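Local coordinates for mandelate racemase/muconate lactonizing enzyme-like protein (Rubrobacter xylanophilus DSM 9941, PDB 2QQ6), which is probably a magnesium-dependent lyase of the enolase superfamily, related to mandelate racemase and muconate lactonizing enzyme, at residues Ala305-Asn319 against Val332-His345. Residues are numbered along the deposited sequence; the frame is centred on the assembly and turned at random.
Sequences ANLAELDYIPFAPHN and VCAAVSNFAVLEWH
Phe-315 sends its ring against two valines of the other segment, which cross it at about a right angle: CG1 of Val-332 meets CE2, and CG2 of Val-336 lies 4.0 Å from CD2 of Phe-315. Within its own segment the methyl of Ala-305 sits over one face toward the rim, and CD of Pro-317 over the opposite face. With CG anti to the backbone N (chi1 178°), the ring extends to these methyls while its backbone forms a single beta bridge with Phe-339. Phe-315 N donates to Asn-338 O at 2.7 Å, and Ala-340 N returns a bond to Phe-315 O at 3.0 Å. Farther along, CG of Pro-317 meets CD1 of Leu-342 at 3.7 Å, the two side chains crossing steeply. Glu-343 then reaches back with an extended chain, CG anti to its backbone N (chi1 161°), bringing OE1 within 3.1 Å of Asn-319 N, which bonds to it from above the carboxylate plane. Its carboxylate lies alongside the imidazole of His-318, the planes 75° apart. His-318 ND1 is bonded to Asp-291, a pair consistent with the His-Asp dyad of mandelate racemase relatives, and the His-318 side chain comes within about 4 Å of the bound magnesium ion, beside the metal ligand Glu-268. An alanine in place of Glu-343 would probably leave Asn-319 N without its acceptor and open a gap beside the His-318 ring. The contact joins the loop after helix 298-310 first to the end of helix 323-334 and the turn from Val-336 to Phe-339, by apolar packing and the backbone bridge, then to strand 342-344 of the enolase-type barrel, where a buried carboxylate, in a long, weak ion pair with Lys-169, is placed by a backbone N-H beside the His-318 ring, next to the magnesium site.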
# COMPACT_ATOMS: atom_id res chain seq x y z
N ALA B 305 -18.61 6.72 1.15
CA ALA B 305 -19.98 6.77 0.62
C ALA B 305 -20.51 8.19 0.69
O ALA B 305 -21.19 8.66 -0.23
CB ALA B 305 -20.87 5.84 1.41
N ASN B 306 -20.18 8.87 1.79
CA ASN B 306 -20.60 10.24 2.00
C ASN B 306 -20.03 11.20 0.97
O ASN B 306 -20.71 12.13 0.55
CB ASN B 306 -20.19 10.72 3.40
CG ASN B 306 -21.00 10.06 4.48
OD1 ASN B 306 -22.16 9.73 4.28
ND2 ASN B 306 -20.40 9.89 5.64
N LEU B 307 -18.78 10.96 0.59
CA LEU B 307 -18.12 11.80 -0.40
C LEU B 307 -18.86 11.69 -1.71
O LEU B 307 -19.14 12.68 -2.36
CB LEU B 307 -16.66 11.40 -0.59
CG LEU B 307 -15.65 11.94 0.43
CD1 LEU B 307 -14.24 11.53 0.01
CD2 LEU B 307 -15.75 13.47 0.53
N ALA B 308 -19.20 10.45 -2.07
CA ALA B 308 -19.93 10.17 -3.30
C ALA B 308 -21.35 10.73 -3.26
O ALA B 308 -21.88 11.18 -4.27
CB ALA B 308 -19.98 8.67 -3.53
N GLU B 309 -21.96 10.69 -2.08
CA GLU B 309 -23.31 11.19 -1.89
C GLU B 309 -23.32 12.62 -2.38
O GLU B 309 -24.22 13.06 -3.10
CB GLU B 309 -23.67 11.12 -0.41
CG GLU B 309 -25.15 11.29 -0.06
CD GLU B 309 -25.56 12.73 0.18
OE1 GLU B 309 -24.75 13.50 0.75
OE2 GLU B 309 -26.70 13.09 -0.19
N LEU B 310 -22.28 13.36 -2.00
CA LEU B 310 -22.15 14.74 -2.41
C LEU B 310 -22.37 14.91 -3.90
O LEU B 310 -23.01 15.86 -4.33
CB LEU B 310 -20.75 15.25 -2.05
CG LEU B 310 -20.47 15.45 -0.56
CD1 LEU B 310 -19.00 15.81 -0.35
CD2 LEU B 310 -21.38 16.53 -0.01
N ASP B 311 -21.85 13.97 -4.68
CA ASP B 311 -21.98 14.03 -6.13
C ASP B 311 -23.11 13.23 -6.74
O ASP B 311 -23.17 13.08 -7.95
CB ASP B 311 -20.67 13.63 -6.79
CG ASP B 311 -19.74 14.80 -7.01
OD1 ASP B 311 -20.04 15.63 -7.90
OD2 ASP B 311 -18.72 14.88 -6.29
N TYR B 312 -24.01 12.73 -5.90
CA TYR B 312 -25.16 11.93 -6.33
C TYR B 312 -24.71 10.65 -7.02
O TYR B 312 -25.31 10.22 -8.01
CB TYR B 312 -26.09 12.73 -7.25
CG TYR B 312 -26.58 14.03 -6.64
CD1 TYR B 312 -26.78 15.17 -7.43
CD2 TYR B 312 -26.77 14.14 -5.27
CE1 TYR B 312 -27.15 16.39 -6.86
CE2 TYR B 312 -27.14 15.36 -4.69
CZ TYR B 312 -27.31 16.47 -5.49
OH TYR B 312 -27.62 17.67 -4.90
N ILE B 313 -23.64 10.06 -6.49
CA ILE B 313 -23.09 8.82 -7.02
C ILE B 313 -23.37 7.60 -6.14
O ILE B 313 -23.12 7.62 -4.93
CB ILE B 313 -21.59 8.96 -7.22
CG1 ILE B 313 -21.34 9.89 -8.41
CG2 ILE B 313 -20.95 7.58 -7.41
CD1 ILE B 313 -19.94 9.86 -8.94
N PRO B 314 -23.90 6.53 -6.73
CA PRO B 314 -24.22 5.29 -6.02
C PRO B 314 -23.04 4.60 -5.34
O PRO B 314 -21.94 4.56 -5.88
CB PRO B 314 -24.84 4.43 -7.12
CG PRO B 314 -25.48 5.44 -8.02
CD PRO B 314 -24.41 6.48 -8.11
N PHE B 315 -23.30 4.06 -4.16
CA PHE B 315 -22.31 3.34 -3.36
C PHE B 315 -22.58 1.83 -3.43
O PHE B 315 -23.59 1.34 -2.90
CB PHE B 315 -22.40 3.82 -1.92
CG PHE B 315 -21.47 3.11 -0.98
CD1 PHE B 315 -20.10 3.28 -1.08
CD2 PHE B 315 -21.96 2.28 0.02
CE1 PHE B 315 -19.23 2.66 -0.20
CE2 PHE B 315 -21.11 1.65 0.91
CZ PHE B 315 -19.75 1.83 0.80
N ALA B 316 -21.69 1.08 -4.07
CA ALA B 316 -21.86 -0.36 -4.21
C ALA B 316 -20.55 -1.06 -3.94
O ALA B 316 -19.85 -1.46 -4.86
CB ALA B 316 -22.35 -0.68 -5.61
N PRO B 317 -20.21 -1.26 -2.66
CA PRO B 317 -18.97 -1.91 -2.26
C PRO B 317 -18.68 -3.28 -2.88
O PRO B 317 -19.58 -4.06 -3.18
CB PRO B 317 -19.08 -1.98 -0.75
CG PRO B 317 -20.55 -2.11 -0.54
CD PRO B 317 -21.11 -1.10 -1.51
N HIS B 318 -17.39 -3.54 -3.08
CA HIS B 318 -16.87 -4.79 -3.64
C HIS B 318 -16.77 -5.72 -2.42
O HIS B 318 -16.28 -5.31 -1.37
CB HIS B 318 -15.49 -4.51 -4.28
CG HIS B 318 -14.78 -5.71 -4.81
ND1 HIS B 318 -13.74 -6.33 -4.13
CD2 HIS B 318 -14.90 -6.38 -5.99
CE1 HIS B 318 -13.27 -7.32 -4.87
NE2 HIS B 318 -13.95 -7.38 -5.99
N ASN B 319 -17.25 -6.94 -2.56
CA ASN B 319 -17.23 -7.89 -1.46
C ASN B 319 -16.71 -9.24 -1.89
O ASN B 319 -17.20 -9.82 -2.86
CB ASN B 319 -18.65 -8.07 -0.91
CG ASN B 319 -18.69 -8.87 0.38
OD1 ASN B 319 -18.07 -9.93 0.50
ND2 ASN B 319 -19.43 -8.38 1.36
N VAL B 332 -22.92 -1.01 6.95
CA VAL B 332 -22.56 0.25 6.31
C VAL B 332 -23.56 0.53 5.19
O VAL B 332 -24.01 1.67 5.03
CB VAL B 332 -21.12 0.18 5.74
CG1 VAL B 332 -20.81 1.42 4.91
CG2 VAL B 332 -20.13 0.05 6.89
N CYS B 333 -23.93 -0.51 4.45
CA CYS B 333 -24.91 -0.37 3.38
C CYS B 333 -26.22 0.19 3.92
O CYS B 333 -26.97 0.86 3.21
CB CYS B 333 -25.21 -1.72 2.73
SG CYS B 333 -23.83 -2.45 1.86
N ALA B 334 -26.48 -0.06 5.20
CA ALA B 334 -27.71 0.40 5.83
C ALA B 334 -27.66 1.84 6.27
O ALA B 334 -28.66 2.56 6.18
CB ALA B 334 -28.01 -0.49 7.02
N ALA B 335 -26.50 2.27 6.76
CA ALA B 335 -26.28 3.62 7.27
C ALA B 335 -26.03 4.72 6.23
O ALA B 335 -25.67 5.84 6.59
CB ALA B 335 -25.12 3.59 8.26
N VAL B 336 -26.23 4.42 4.95
CA VAL B 336 -25.99 5.42 3.93
C VAL B 336 -27.13 5.48 2.93
O VAL B 336 -27.64 4.44 2.51
CB VAL B 336 -24.68 5.13 3.19
CG1 VAL B 336 -23.51 5.26 4.16
CG2 VAL B 336 -24.71 3.75 2.59
N SER B 337 -27.52 6.69 2.56
CA SER B 337 -28.64 6.88 1.63
C SER B 337 -28.37 6.45 0.19
O SER B 337 -29.30 6.06 -0.52
CB SER B 337 -29.07 8.35 1.63
OG SER B 337 -28.38 9.09 0.63
N ASN B 338 -27.12 6.52 -0.23
CA ASN B 338 -26.78 6.17 -1.60
C ASN B 338 -26.37 4.72 -1.82
O ASN B 338 -25.60 4.42 -2.74
CB ASN B 338 -25.68 7.10 -2.14
CG ASN B 338 -24.48 7.20 -1.21
OD1 ASN B 338 -23.38 7.54 -1.65
ND2 ASN B 338 -24.69 6.94 0.09
N PHE B 339 -26.87 3.81 -1.00
CA PHE B 339 -26.52 2.41 -1.19
C PHE B 339 -27.27 1.88 -2.39
O PHE B 339 -28.42 2.23 -2.63
CB PHE B 339 -26.90 1.56 0.02
CG PHE B 339 -26.81 0.09 -0.26
CD1 PHE B 339 -25.58 -0.51 -0.51
CD2 PHE B 339 -27.96 -0.68 -0.37
CE1 PHE B 339 -25.50 -1.85 -0.87
CE2 PHE B 339 -27.88 -2.02 -0.73
CZ PHE B 339 -26.64 -2.60 -0.98
N ALA B 340 -26.59 1.02 -3.15
CA ALA B 340 -27.17 0.42 -4.35
C ALA B 340 -27.21 -1.11 -4.23
O ALA B 340 -28.28 -1.67 -4.01
CB ALA B 340 -26.36 0.83 -5.56
N VAL B 341 -26.07 -1.78 -4.38
CA VAL B 341 -26.00 -3.23 -4.26
C VAL B 341 -24.68 -3.71 -3.72
O VAL B 341 -23.62 -3.19 -4.07
CB VAL B 341 -26.22 -3.98 -5.60
CG1 VAL B 341 -27.62 -4.58 -5.65
CG2 VAL B 341 -25.97 -3.06 -6.77
N LEU B 342 -24.75 -4.72 -2.86
CA LEU B 342 -23.56 -5.31 -2.27
C LEU B 342 -23.24 -6.59 -3.04
O LEU B 342 -24.13 -7.29 -3.52
CB LEU B 342 -23.81 -5.60 -0.78
CG LEU B 342 -22.74 -6.34 0.01
CD1 LEU B 342 -21.41 -5.66 -0.15
CD2 LEU B 342 -23.13 -6.39 1.46
N GLU B 343 -21.95 -6.88 -3.17
CA GLU B 343 -21.51 -8.05 -3.90
C GLU B 343 -21.43 -9.31 -3.07
O GLU B 343 -21.11 -9.28 -1.88
CB GLU B 343 -20.14 -7.81 -4.53
CG GLU B 343 -19.42 -9.09 -4.92
CD GLU B 343 -18.15 -8.84 -5.71
OE1 GLU B 343 -17.50 -7.80 -5.48
OE2 GLU B 343 -17.79 -9.70 -6.55
N TRP B 344 -21.75 -10.43 -3.72
CA TRP B 344 -21.66 -11.74 -3.11
C TRP B 344 -20.84 -12.49 -4.16
O TRP B 344 -21.17 -12.46 -5.35
CB TRP B 344 -23.04 -12.39 -2.92
CG TRP B 344 -22.94 -13.73 -2.23
CD1 TRP B 344 -22.27 -14.02 -1.08
CD2 TRP B 344 -23.52 -14.97 -2.68
NE1 TRP B 344 -22.38 -15.36 -0.78
CE2 TRP B 344 -23.15 -15.96 -1.74
CE3 TRP B 344 -24.32 -15.34 -3.77
CZ2 TRP B 344 -23.55 -17.30 -1.86
CZ3 TRP B 344 -24.71 -16.66 -3.89
CH2 TRP B 344 -24.33 -17.63 -2.95
N HIS B 345 -19.77 -13.13 -3.72
CA HIS B 345 -18.87 -13.83 -4.62
C HIS B 345 -18.77 -15.30 -4.22
O HIS B 345 -17.78 -15.97 -4.54
CB HIS B 345 -17.50 -13.14 -4.53
CG HIS B 345 -16.56 -13.46 -5.65
ND1 HIS B 345 -15.98 -14.71 -5.80
CD2 HIS B 345 -16.06 -12.69 -6.65
CE1 HIS B 345 -15.16 -14.69 -6.85
NE2 HIS B 345 -15.19 -13.47 -7.38